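DUF3829 domain-containing protein (PDB 3RH3) is of unknown function, an all-helical DUF3829-like protein that is probably a cell-envelope lipoprotein. Local coordinates at residues A[37-42]-A[243-248]; A[240-243]-A[248-251]; A[131-136]-A[181-186]. All blocks are in the same frame, centred on the assembly; numbering follows the deposited sequence. Where two conformers were deposited one is given.

Interaction 1: A[37-42]-A[243-248]. With EDO (1,2-ethanediol), chain D.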
loop_
_atom_site.group_PDB
_atom_site.type_symbol
_atom_site.label_atom_id
_atom_site.label_comp_id
_atom_site.label_asym_id
_atom_site.label_seq_id
_atom_site.Cartn_x
_atom_site.Cartn_y
_atom_site.Cartn_z
ATOM N N ASP A 37 -4.001 10.097 -7.363
ATOM C CA ASP A 37 -3.473 10.835 -8.517
ATOM C C ASP A 37 -3.705 10.052 -9.811
ATOM O O ASP A 37 -4.138 10.631 -10.807
ATOM C CB ASP A 37 -1.970 11.159 -8.343
ATOM C CG ASP A 37 -1.659 12.063 -7.158
ATOM O OD1 ASP A 37 -2.398 13.062 -6.957
ATOM O OD2 ASP A 37 -0.665 11.791 -6.446
ATOM N N ILE A 38 -3.424 8.739 -9.790
ATOM C CA ILE A 38 -3.602 7.862 -10.946
ATOM C C ILE A 38 -5.104 7.770 -11.326
ATOM O O ILE A 38 -5.448 7.935 -12.500
ATOM C CB ILE A 38 -2.970 6.466 -10.660
ATOM C CG1 ILE A 38 -1.428 6.548 -10.457
ATOM C CG2 ILE A 38 -3.349 5.427 -11.714
ATOM C CD1 ILE A 38 -0.573 7.240 -11.607
ATOM N N ASN A 39 -5.984 7.556 -10.336
ATOM C CA ASN A 39 -7.425 7.413 -10.564
ATOM C C ASN A 39 -8.060 8.724 -11.026
ATOM O O ASN A 39 -8.979 8.663 -11.845
ATOM C CB ASN A 39 -8.119 6.859 -9.331
ATOM C CG ASN A 39 -7.697 5.440 -8.983
ATOM O OD1 ASN A 39 -7.121 4.700 -9.801
ATOM N ND2 ASN A 39 -7.959 5.032 -7.751
ATOM N N ALA A 40 -7.534 9.899 -10.577
ATOM C CA ALA A 40 -8.014 11.222 -11.017
ATOM C C ALA A 40 -7.751 11.415 -12.516
ATOM O O ALA A 40 -8.601 11.930 -13.244
ATOM C CB ALA A 40 -7.332 12.328 -10.225
ATOM N N VAL A 41 -6.575 10.963 -12.969
ATOM C CA VAL A 41 -6.155 11.029 -14.362
ATOM C C VAL A 41 -7.067 10.107 -15.193
ATOM O O VAL A 41 -7.574 10.542 -16.227
ATOM C CB VAL A 41 -4.649 10.693 -14.500
ATOM C CG1 VAL A 41 -4.271 10.395 -15.946
ATOM C CG2 VAL A 41 -3.793 11.826 -13.943
ATOM N N LEU A 42 -7.302 8.859 -14.724
ATOM C CA LEU A 42 -8.200 7.896 -15.389
ATOM C C LEU A 42 -9.609 8.473 -15.485
ATOM O O LEU A 42 -10.255 8.342 -16.529
ATOM C CB LEU A 42 -8.239 6.533 -14.659
ATOM C CG LEU A 42 -6.999 5.641 -14.771
ATOM C CD1 LEU A 42 -7.102 4.451 -13.819
ATOM C CD2 LEU A 42 -6.767 5.176 -16.215
ATOM N N GLY A 243 -18.638 -4.839 -6.176
ATOM C CA GLY A 243 -17.934 -5.473 -7.284
ATOM C C GLY A 243 -17.136 -4.521 -8.148
ATOM O O GLY A 243 -16.595 -4.934 -9.175
ATOM N N ALA A 244 -17.052 -3.245 -7.741
ATOM C CA ALA A 244 -16.305 -2.247 -8.496
ATOM C C ALA A 244 -15.826 -1.122 -7.603
ATOM O O ALA A 244 -16.466 -0.805 -6.601
ATOM C CB ALA A 244 -17.159 -1.688 -9.622
ATOM N N TYR A 245 -14.693 -0.516 -7.982
ATOM C CA TYR A 245 -14.111 0.626 -7.307
ATOM C C TYR A 245 -15.046 1.817 -7.410
ATOM O O TYR A 245 -15.606 2.095 -8.480
ATOM C CB TYR A 245 -12.756 0.965 -7.942
ATOM C CG TYR A 245 -12.215 2.332 -7.561
ATOM C CD1 TYR A 245 -11.407 2.495 -6.439
ATOM C CD2 TYR A 245 -12.519 3.464 -8.320
ATOM C CE1 TYR A 245 -10.887 3.746 -6.101
ATOM C CE2 TYR A 245 -12.011 4.716 -7.988
ATOM C CZ TYR A 245 -11.207 4.854 -6.867
ATOM O OH TYR A 245 -10.713 6.084 -6.525
ATOM N N SER A 246 -15.186 2.535 -6.302
ATOM C CA SER A 246 -15.989 3.742 -6.209
ATOM C C SER A 246 -15.090 4.865 -5.715
ATOM O O SER A 246 -14.411 4.679 -4.701
ATOM C CB SER A 246 -17.157 3.502 -5.253
ATOM O OG SER A 246 -17.759 4.711 -4.835
ATOM N N ASP A 247 -15.074 6.040 -6.401
ATOM C CA ASP A 247 -14.256 7.164 -5.904
ATOM C C ASP A 247 -14.772 7.611 -4.522
ATOM O O ASP A 247 -13.963 7.886 -3.632
ATOM C CB ASP A 247 -14.229 8.342 -6.893
ATOM C CG ASP A 247 -13.209 8.182 -8.012
ATOM O OD1 ASP A 247 -11.993 8.094 -7.705
ATOM O OD2 ASP A 247 -13.620 8.180 -9.200
ATOM N N LYS A 248 -16.117 7.589 -4.334
ATOM C CA LYS A 248 -16.797 7.973 -3.096
ATOM C C LYS A 248 -16.379 7.053 -1.924
ATOM O O LYS A 248 -16.112 7.552 -0.828
ATOM C CB LYS A 248 -18.323 7.962 -3.283
ATOM C CG LYS A 248 -19.087 8.586 -2.116
ATOM C CD LYS A 248 -20.552 8.862 -2.448
HETATM C C1 EDO D . -14.757 3.299 -12.743
HETATM O O1 EDO D . -13.784 2.969 -13.750
HETATM C C2 EDO D . -14.296 2.892 -11.341
HETATM O O2 EDO D . -14.210 1.465 -11.100
#
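The N-cap region of helix 247-257 packs on the side of helix 35-46, through Tyr-245 and Asn-39. The two side chains come from opposite directions. The amide of Asn-39 reaches the phenol end of Tyr-245, its plane turned 61° from the ring. ND2 of Asn-39 lies 3.2 Å from OH and 3.4 Å from CZ of Tyr-245. The same ND2 is hydrogen-bonded to the carbonyl O of Ser-182, which ties the amide to a third part of the chain. Tyr-245 has CG anti to the backbone N (chi1 166°), which carries the ring out from the connection toward helix 35-46. The N-cap itself is Ser-246, with OG accepting from the backbone N of Glu-249. Lys-184 packs against both Asn-39 and Tyr-245. An ethanediol, probably from the crystallisation liquor, places C2 at the edge of the Tyr-245 ring and donates from O2 to Tyr-245 O at 3.0 Å. Within its own segment, OH of Tyr-245 donates to OD1 of Asp-247 at 2.7 Å, meeting that oxygen from above the carboxylate plane, 47° out of it.

Interaction 2: A[240-243]-A[248-251]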
loop_
_atom_site.group_PDB
_atom_site.type_symbol
_atom_site.label_atom_id
_atom_site.label_comp_id
_atom_site.label_asym_id
_atom_site.label_seq_id
_atom_site.Cartn_x
_atom_site.Cartn_y
_atom_site.Cartn_z
ATOM N N ARG A 240 -16.318 -3.489 -1.151
ATOM C CA ARG A 240 -15.913 -4.606 -1.997
ATOM C C ARG A 240 -17.149 -5.387 -2.581
ATOM O O ARG A 240 -17.081 -5.915 -3.707
ATOM C CB ARG A 240 -14.962 -5.532 -1.179
ATOM C CG ARG A 240 -15.229 -7.055 -1.261
ATOM C CD ARG A 240 -14.427 -7.573 -2.380
ATOM N NE ARG A 240 -14.568 -8.996 -2.672
ATOM C CZ ARG A 240 -15.224 -9.481 -3.716
ATOM N NH1 ARG A 240 -15.991 -8.685 -4.460
ATOM N NH2 ARG A 240 -15.127 -10.769 -4.023
ATOM N N SER A 241 -18.256 -5.446 -1.823
ATOM C CA SER A 241 -19.472 -6.144 -2.257
ATOM C C SER A 241 -20.111 -5.529 -3.503
ATOM O O SER A 241 -20.913 -6.187 -4.157
ATOM C CB SER A 241 -20.496 -6.154 -1.129
ATOM O OG SER A 241 -20.176 -7.240 -0.275
ATOM N N LYS A 242 -19.752 -4.275 -3.839
ATOM C CA LYS A 242 -20.330 -3.567 -4.987
ATOM C C LYS A 242 -19.741 -4.089 -6.291
ATOM O O LYS A 242 -20.269 -3.791 -7.359
ATOM C CB LYS A 242 -20.134 -2.051 -4.849
ATOM C CG LYS A 242 -20.549 -1.508 -3.475
ATOM C CD LYS A 242 -21.850 -0.747 -3.505
ATOM C CE LYS A 242 -21.947 0.251 -2.366
ATOM N NZ LYS A 242 -21.048 1.425 -2.570
ATOM N N GLY A 243 -18.638 -4.839 -6.176
ATOM C CA GLY A 243 -17.934 -5.473 -7.284
ATOM C C GLY A 243 -17.136 -4.521 -8.148
ATOM O O GLY A 243 -16.595 -4.934 -9.175
ATOM N N LYS A 248 -16.117 7.589 -4.334
ATOM C CA LYS A 248 -16.797 7.973 -3.096
ATOM C C LYS A 248 -16.379 7.053 -1.924
ATOM O O LYS A 248 -16.112 7.552 -0.828
ATOM C CB LYS A 248 -18.323 7.962 -3.283
ATOM C CG LYS A 248 -19.087 8.586 -2.116
ATOM C CD LYS A 248 -20.552 8.862 -2.448
ATOM N N GLU A 249 -16.319 5.730 -2.160
ATOM C CA GLU A 249 -15.941 4.754 -1.127
ATOM C C GLU A 249 -14.475 4.877 -0.785
ATOM O O GLU A 249 -14.115 4.831 0.385
ATOM C CB GLU A 249 -16.262 3.313 -1.579
ATOM C CG GLU A 249 -17.753 2.995 -1.613
ATOM C CD GLU A 249 -18.349 2.502 -0.309
ATOM O OE1 GLU A 249 -17.703 2.665 0.754
ATOM O OE2 GLU A 249 -19.463 1.932 -0.353
ATOM N N TYR A 250 -13.633 5.038 -1.795
ATOM C CA TYR A 250 -12.191 5.145 -1.618
ATOM C C TYR A 250 -11.819 6.426 -0.859
ATOM O O TYR A 250 -11.030 6.359 0.083
ATOM C CB TYR A 250 -11.462 5.066 -2.959
ATOM C CG TYR A 250 -9.965 4.984 -2.798
ATOM C CD1 TYR A 250 -9.379 3.947 -2.072
ATOM C CD2 TYR A 250 -9.137 5.983 -3.293
ATOM C CE1 TYR A 250 -8.003 3.903 -1.854
ATOM C CE2 TYR A 250 -7.756 5.940 -3.097
ATOM C CZ TYR A 250 -7.195 4.898 -2.372
ATOM O OH TYR A 250 -5.836 4.824 -2.179
ATOM N N GLN A 251 -12.390 7.565 -1.253
ATOM C CA GLN A 251 -12.141 8.832 -0.572
ATOM C C GLN A 251 -12.571 8.732 0.904
ATOM O O GLN A 251 -11.761 9.026 1.771
ATOM C CB GLN A 251 -12.839 10.012 -1.284
ATOM C CG GLN A 251 -12.018 10.594 -2.437
ATOM C CD GLN A 251 -10.609 10.986 -2.031
ATOM O OE1 GLN A 251 -9.621 10.419 -2.516
ATOM N NE2 GLN A 251 -10.485 11.923 -1.091
#
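Lys-242 and Glu-249 meet through two bent side chains. Each has CG anti to its carbonyl carbon, with chi1 -49° in the lysine and -71° in the glutamate. Lys-242 then bends at chi2 and again at chi4, and the last bend turns its ammonium group in toward the helix. Glu-249 bends once, at chi2 (-87°), and offers its carboxylate to the lysine. The two chains cross at about a right angle, so they meet at their ends and do not run alongside each other. NZ of Lys-242 donates to OE2 of Glu-249 at 2.8 Å in a salt bridge. It uses the anti lone pair of OE2, on the side away from OE1. CE of Lys-242 follows at 3.6 Å from the same OE2. This oxygen also pairs with Lys-238, so one carboxylate oxygen serves two lysines. The two positive charges would probably keep Glu-249 ionised. A glutamine here would probably leave Lys-242 and Lys-238 without their shared negative charge. Glu-249 also packs on Tyr-181 of helix 161-181. Lys-242 itself sits in a type I beta turn from Arg-240 to Gly-243, closed by Gly-243 N to Arg-240 O at 3.1 Å. Gly-243 leaves the helical conformation with positive phi. The arrangement is a short interhelical connection, in which a salt bridge from the turn after helix 216-240 reaches the first turn of helix 247-257.

Interaction 3: A[131-136]-A[181-186]. With EDO (1,2-ethanediol), chain E; EDO (1,2-ethanediol), chain D.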
loop_
_atom_site.group_PDB
_atom_site.type_symbol
_atom_site.label_atom_id
_atom_site.label_comp_id
_atom_site.label_asym_id
_atom_site.label_seq_id
_atom_site.Cartn_x
_atom_site.Cartn_y
_atom_site.Cartn_z
ATOM N N GLU A 131 -0.768 -2.347 -13.334
ATOM C CA GLU A 131 0.667 -2.693 -13.329
ATOM C C GLU A 131 1.416 -1.850 -12.287
ATOM O O GLU A 131 2.141 -2.411 -11.464
ATOM C CB GLU A 131 1.283 -2.502 -14.720
ATOM C CG GLU A 131 0.856 -3.556 -15.725
ATOM C CD GLU A 131 1.711 -3.633 -16.974
ATOM O OE1 GLU A 131 2.916 -3.951 -16.855
ATOM O OE2 GLU A 131 1.165 -3.417 -18.079
ATOM N N LEU A 132 1.151 -0.529 -12.257
ATOM C CA LEU A 132 1.765 0.396 -11.294
ATOM C C LEU A 132 1.416 0.004 -9.844
ATOM O O LEU A 132 2.282 0.033 -8.961
ATOM C CB LEU A 132 1.312 1.829 -11.596
ATOM C CG LEU A 132 2.012 2.957 -10.843
ATOM C CD1 LEU A 132 3.437 3.139 -11.319
ATOM C CD2 LEU A 132 1.348 4.249 -11.135
ATOM N N SER A 133 0.150 -0.375 -9.624
ATOM C CA SER A 133 -0.364 -0.801 -8.338
ATOM C C SER A 133 0.280 -2.124 -7.899
ATOM O O SER A 133 0.636 -2.259 -6.732
ATOM C CB SER A 133 -1.884 -0.917 -8.401
ATOM O OG SER A 133 -2.382 -1.107 -7.092
ATOM N N GLU A 134 0.438 -3.082 -8.838
ATOM C CA GLU A 134 1.069 -4.376 -8.602
ATOM C C GLU A 134 2.539 -4.211 -8.225
ATOM O O GLU A 134 2.971 -4.843 -7.263
ATOM C CB GLU A 134 0.920 -5.309 -9.830
ATOM C CG GLU A 134 -0.477 -5.909 -9.920
ATOM C CD GLU A 134 -0.891 -6.666 -11.174
ATOM O OE1 GLU A 134 -0.304 -6.431 -12.258
ATOM O OE2 GLU A 134 -1.858 -7.459 -11.075
ATOM N N TYR A 135 3.301 -3.359 -8.940
ATOM C CA TYR A 135 4.714 -3.108 -8.641
ATOM C C TYR A 135 4.888 -2.579 -7.209
ATOM O O TYR A 135 5.748 -3.077 -6.467
ATOM C CB TYR A 135 5.345 -2.154 -9.653
ATOM C CG TYR A 135 5.726 -2.832 -10.947
ATOM C CD1 TYR A 135 6.560 -3.948 -10.955
ATOM C CD2 TYR A 135 5.310 -2.320 -12.172
ATOM C CE1 TYR A 135 6.933 -4.566 -12.148
ATOM C CE2 TYR A 135 5.686 -2.920 -13.371
ATOM C CZ TYR A 135 6.487 -4.051 -13.357
ATOM O OH TYR A 135 6.849 -4.627 -14.555
ATOM N N LYS A 136 4.033 -1.603 -6.834
ATOM C CA LYS A 136 4.018 -1.019 -5.510
ATOM C C LYS A 136 3.736 -2.116 -4.473
ATOM O O LYS A 136 4.425 -2.182 -3.451
ATOM C CB LYS A 136 2.972 0.106 -5.457
ATOM C CG LYS A 136 2.987 0.914 -4.163
ATOM C CD LYS A 136 2.096 2.160 -4.222
ATOM C CE LYS A 136 0.626 1.855 -4.307
ATOM N NZ LYS A 136 -0.223 3.062 -4.099
ATOM N N TYR A 181 -8.066 -2.513 -3.509
ATOM C CA TYR A 181 -9.335 -1.866 -3.745
ATOM C C TYR A 181 -9.182 -0.666 -4.703
ATOM O O TYR A 181 -10.018 -0.512 -5.600
ATOM C CB TYR A 181 -9.973 -1.422 -2.424
ATOM C CG TYR A 181 -11.291 -0.726 -2.656
ATOM C CD1 TYR A 181 -12.450 -1.455 -2.928
ATOM C CD2 TYR A 181 -11.367 0.665 -2.709
ATOM C CE1 TYR A 181 -13.629 -0.822 -3.296
ATOM C CE2 TYR A 181 -12.560 1.311 -3.017
ATOM C CZ TYR A 181 -13.697 0.562 -3.282
ATOM O OH TYR A 181 -14.854 1.205 -3.644
ATOM N N SER A 182 -8.135 0.161 -4.507
ATOM C CA SER A 182 -7.846 1.415 -5.225
ATOM C C SER A 182 -7.707 1.307 -6.767
ATOM O O SER A 182 -7.438 2.307 -7.414
ATOM C CB SER A 182 -6.555 2.023 -4.677
ATOM O OG SER A 182 -5.362 1.518 -5.268
ATOM N N ARG A 183 -7.812 0.121 -7.333
ATOM C CA ARG A 183 -7.615 -0.107 -8.753
ATOM C C ARG A 183 -8.901 0.176 -9.510
ATOM O O ARG A 183 -9.735 -0.710 -9.715
ATOM C CB ARG A 183 -7.110 -1.538 -9.006
ATOM C CG ARG A 183 -5.799 -1.821 -8.314
ATOM C CD ARG A 183 -5.431 -3.274 -8.332
ATOM N NE ARG A 183 -4.184 -3.431 -7.598
ATOM C CZ ARG A 183 -3.412 -4.505 -7.613
ATOM N NH1 ARG A 183 -3.755 -5.567 -8.334
ATOM N NH2 ARG A 183 -2.283 -4.524 -6.920
ATOM N N LYS A 184 -9.068 1.436 -9.882
ATOM C CA LYS A 184 -10.190 1.930 -10.662
ATOM C C LYS A 184 -10.281 1.122 -11.954
ATOM O O LYS A 184 -9.266 0.883 -12.597
ATOM C CB LYS A 184 -9.980 3.421 -10.923
ATOM C CG LYS A 184 -11.002 4.094 -11.786
ATOM C CD LYS A 184 -10.850 5.599 -11.659
ATOM C CE LYS A 184 -11.525 6.301 -12.805
ATOM N NZ LYS A 184 -12.999 6.165 -12.742
ATOM N N HIS A 185 -11.495 0.619 -12.264
ATOM C CA HIS A 185 -11.820 -0.227 -13.418
ATOM C C HIS A 185 -11.316 -1.677 -13.247
ATOM O O HIS A 185 -11.456 -2.476 -14.177
ATOM C CB HIS A 185 -11.274 0.372 -14.714
ATOM C CG HIS A 185 -12.081 0.043 -15.925
ATOM N ND1 HIS A 185 -13.283 0.670 -16.181
ATOM C CD2 HIS A 185 -11.797 -0.801 -16.946
ATOM C CE1 HIS A 185 -13.702 0.179 -17.340
ATOM N NE2 HIS A 185 -12.836 -0.705 -17.841
ATOM N N ALA A 186 -10.780 -2.042 -12.058
ATOM C CA ALA A 186 -10.212 -3.376 -11.864
ATOM C C ALA A 186 -10.072 -3.766 -10.387
ATOM O O ALA A 186 -9.110 -4.430 -10.020
ATOM C CB ALA A 186 -8.843 -3.445 -12.540
HETATM C C1 EDO E . -2.033 3.359 -8.754
HETATM O O1 EDO E . -2.187 2.647 -9.991
HETATM C C2 EDO E . -1.009 2.706 -7.829
HETATM O O2 EDO E . -1.681 2.170 -6.677
HETATM C C1 EDO D . -14.757 3.299 -12.743
HETATM O O1 EDO D . -13.784 2.969 -13.750
HETATM C C2 EDO D . -14.296 2.892 -11.341
HETATM O O2 EDO D . -14.210 1.465 -11.100
#
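Arg-183 reaches from the connection after helix 161-181 to Ser-133 and Glu-134 on helix 115-154. Its CB points toward that helix. CG, anti to the carbonyl carbon (chi1 -60°), lies 3.7 Å from OG of Ser-133. The chain is extended from CG to NE, and CD passes the same hydroxyl at 3.9 Å. NE then makes the one clear hydrogen bond between the two segments, donating to Ser-133 OG at 3.0 Å. This bond is bent, with an angle of 138° at the hydrogen, and OG is tilted 27° from the guanidinium plane. Ser-133 OG is also hydrogen-bonded to OD1 of Asn-179, so the buried hydroxyl connects the arginine to helix 161-181.

The contact joins the long helix 115-154 of this all-helical fold to the link between helices 161-181 and 189-207. Arg-183 is the centre of an inverse gamma turn, and it also starts a type II beta turn that ends at Ala-186.

At the far end of the side chain, NH2 of Arg-183 lies 3.6 Å from the backbone N of Glu-134. NH1 packs against CG of Glu-134 at 3.7 Å. It also forms a long salt bridge with OE2 of Glu-134, at 3.8 Å. The carboxylate and guanidinium planes are nearly perpendicular, and the two side chains cross at about a right angle. NH1 has a second, weak and long ion pair with Asp-188. Beyond Ser-133, one turn of helix away, NZ of Lys-136, in one of its two conformers, donates to O2 of an ethanediol at 3.1 Å and also to the carbonyl of Ala-33. A second ethanediol accepts from the backbone N of His-185, whose ring stacks with Tyr-126.

From the N terminus, helix 10-32 is followed by helix 35-46, which opens the widest loop. Interaction 1 closes it about 200 residues later, at the start of helix 247-257. Interaction 3 lies wholly within that span, joining helix 115-154 to the connection after helix 161-181. Interaction 2 follows in series after interaction 3 and closes a short loop between helices 216-240 and 247-257. It crosses the end of interaction 1, sharing Gly-243 and Lys-248 with it. All three contacts touch one another. Segment 181-186 lies between the others and touches both, through Ser-182 and Tyr-181. Interactions 1 and 3 each join the DUF6845 part of the chain to the DUF3829-like C-terminal part.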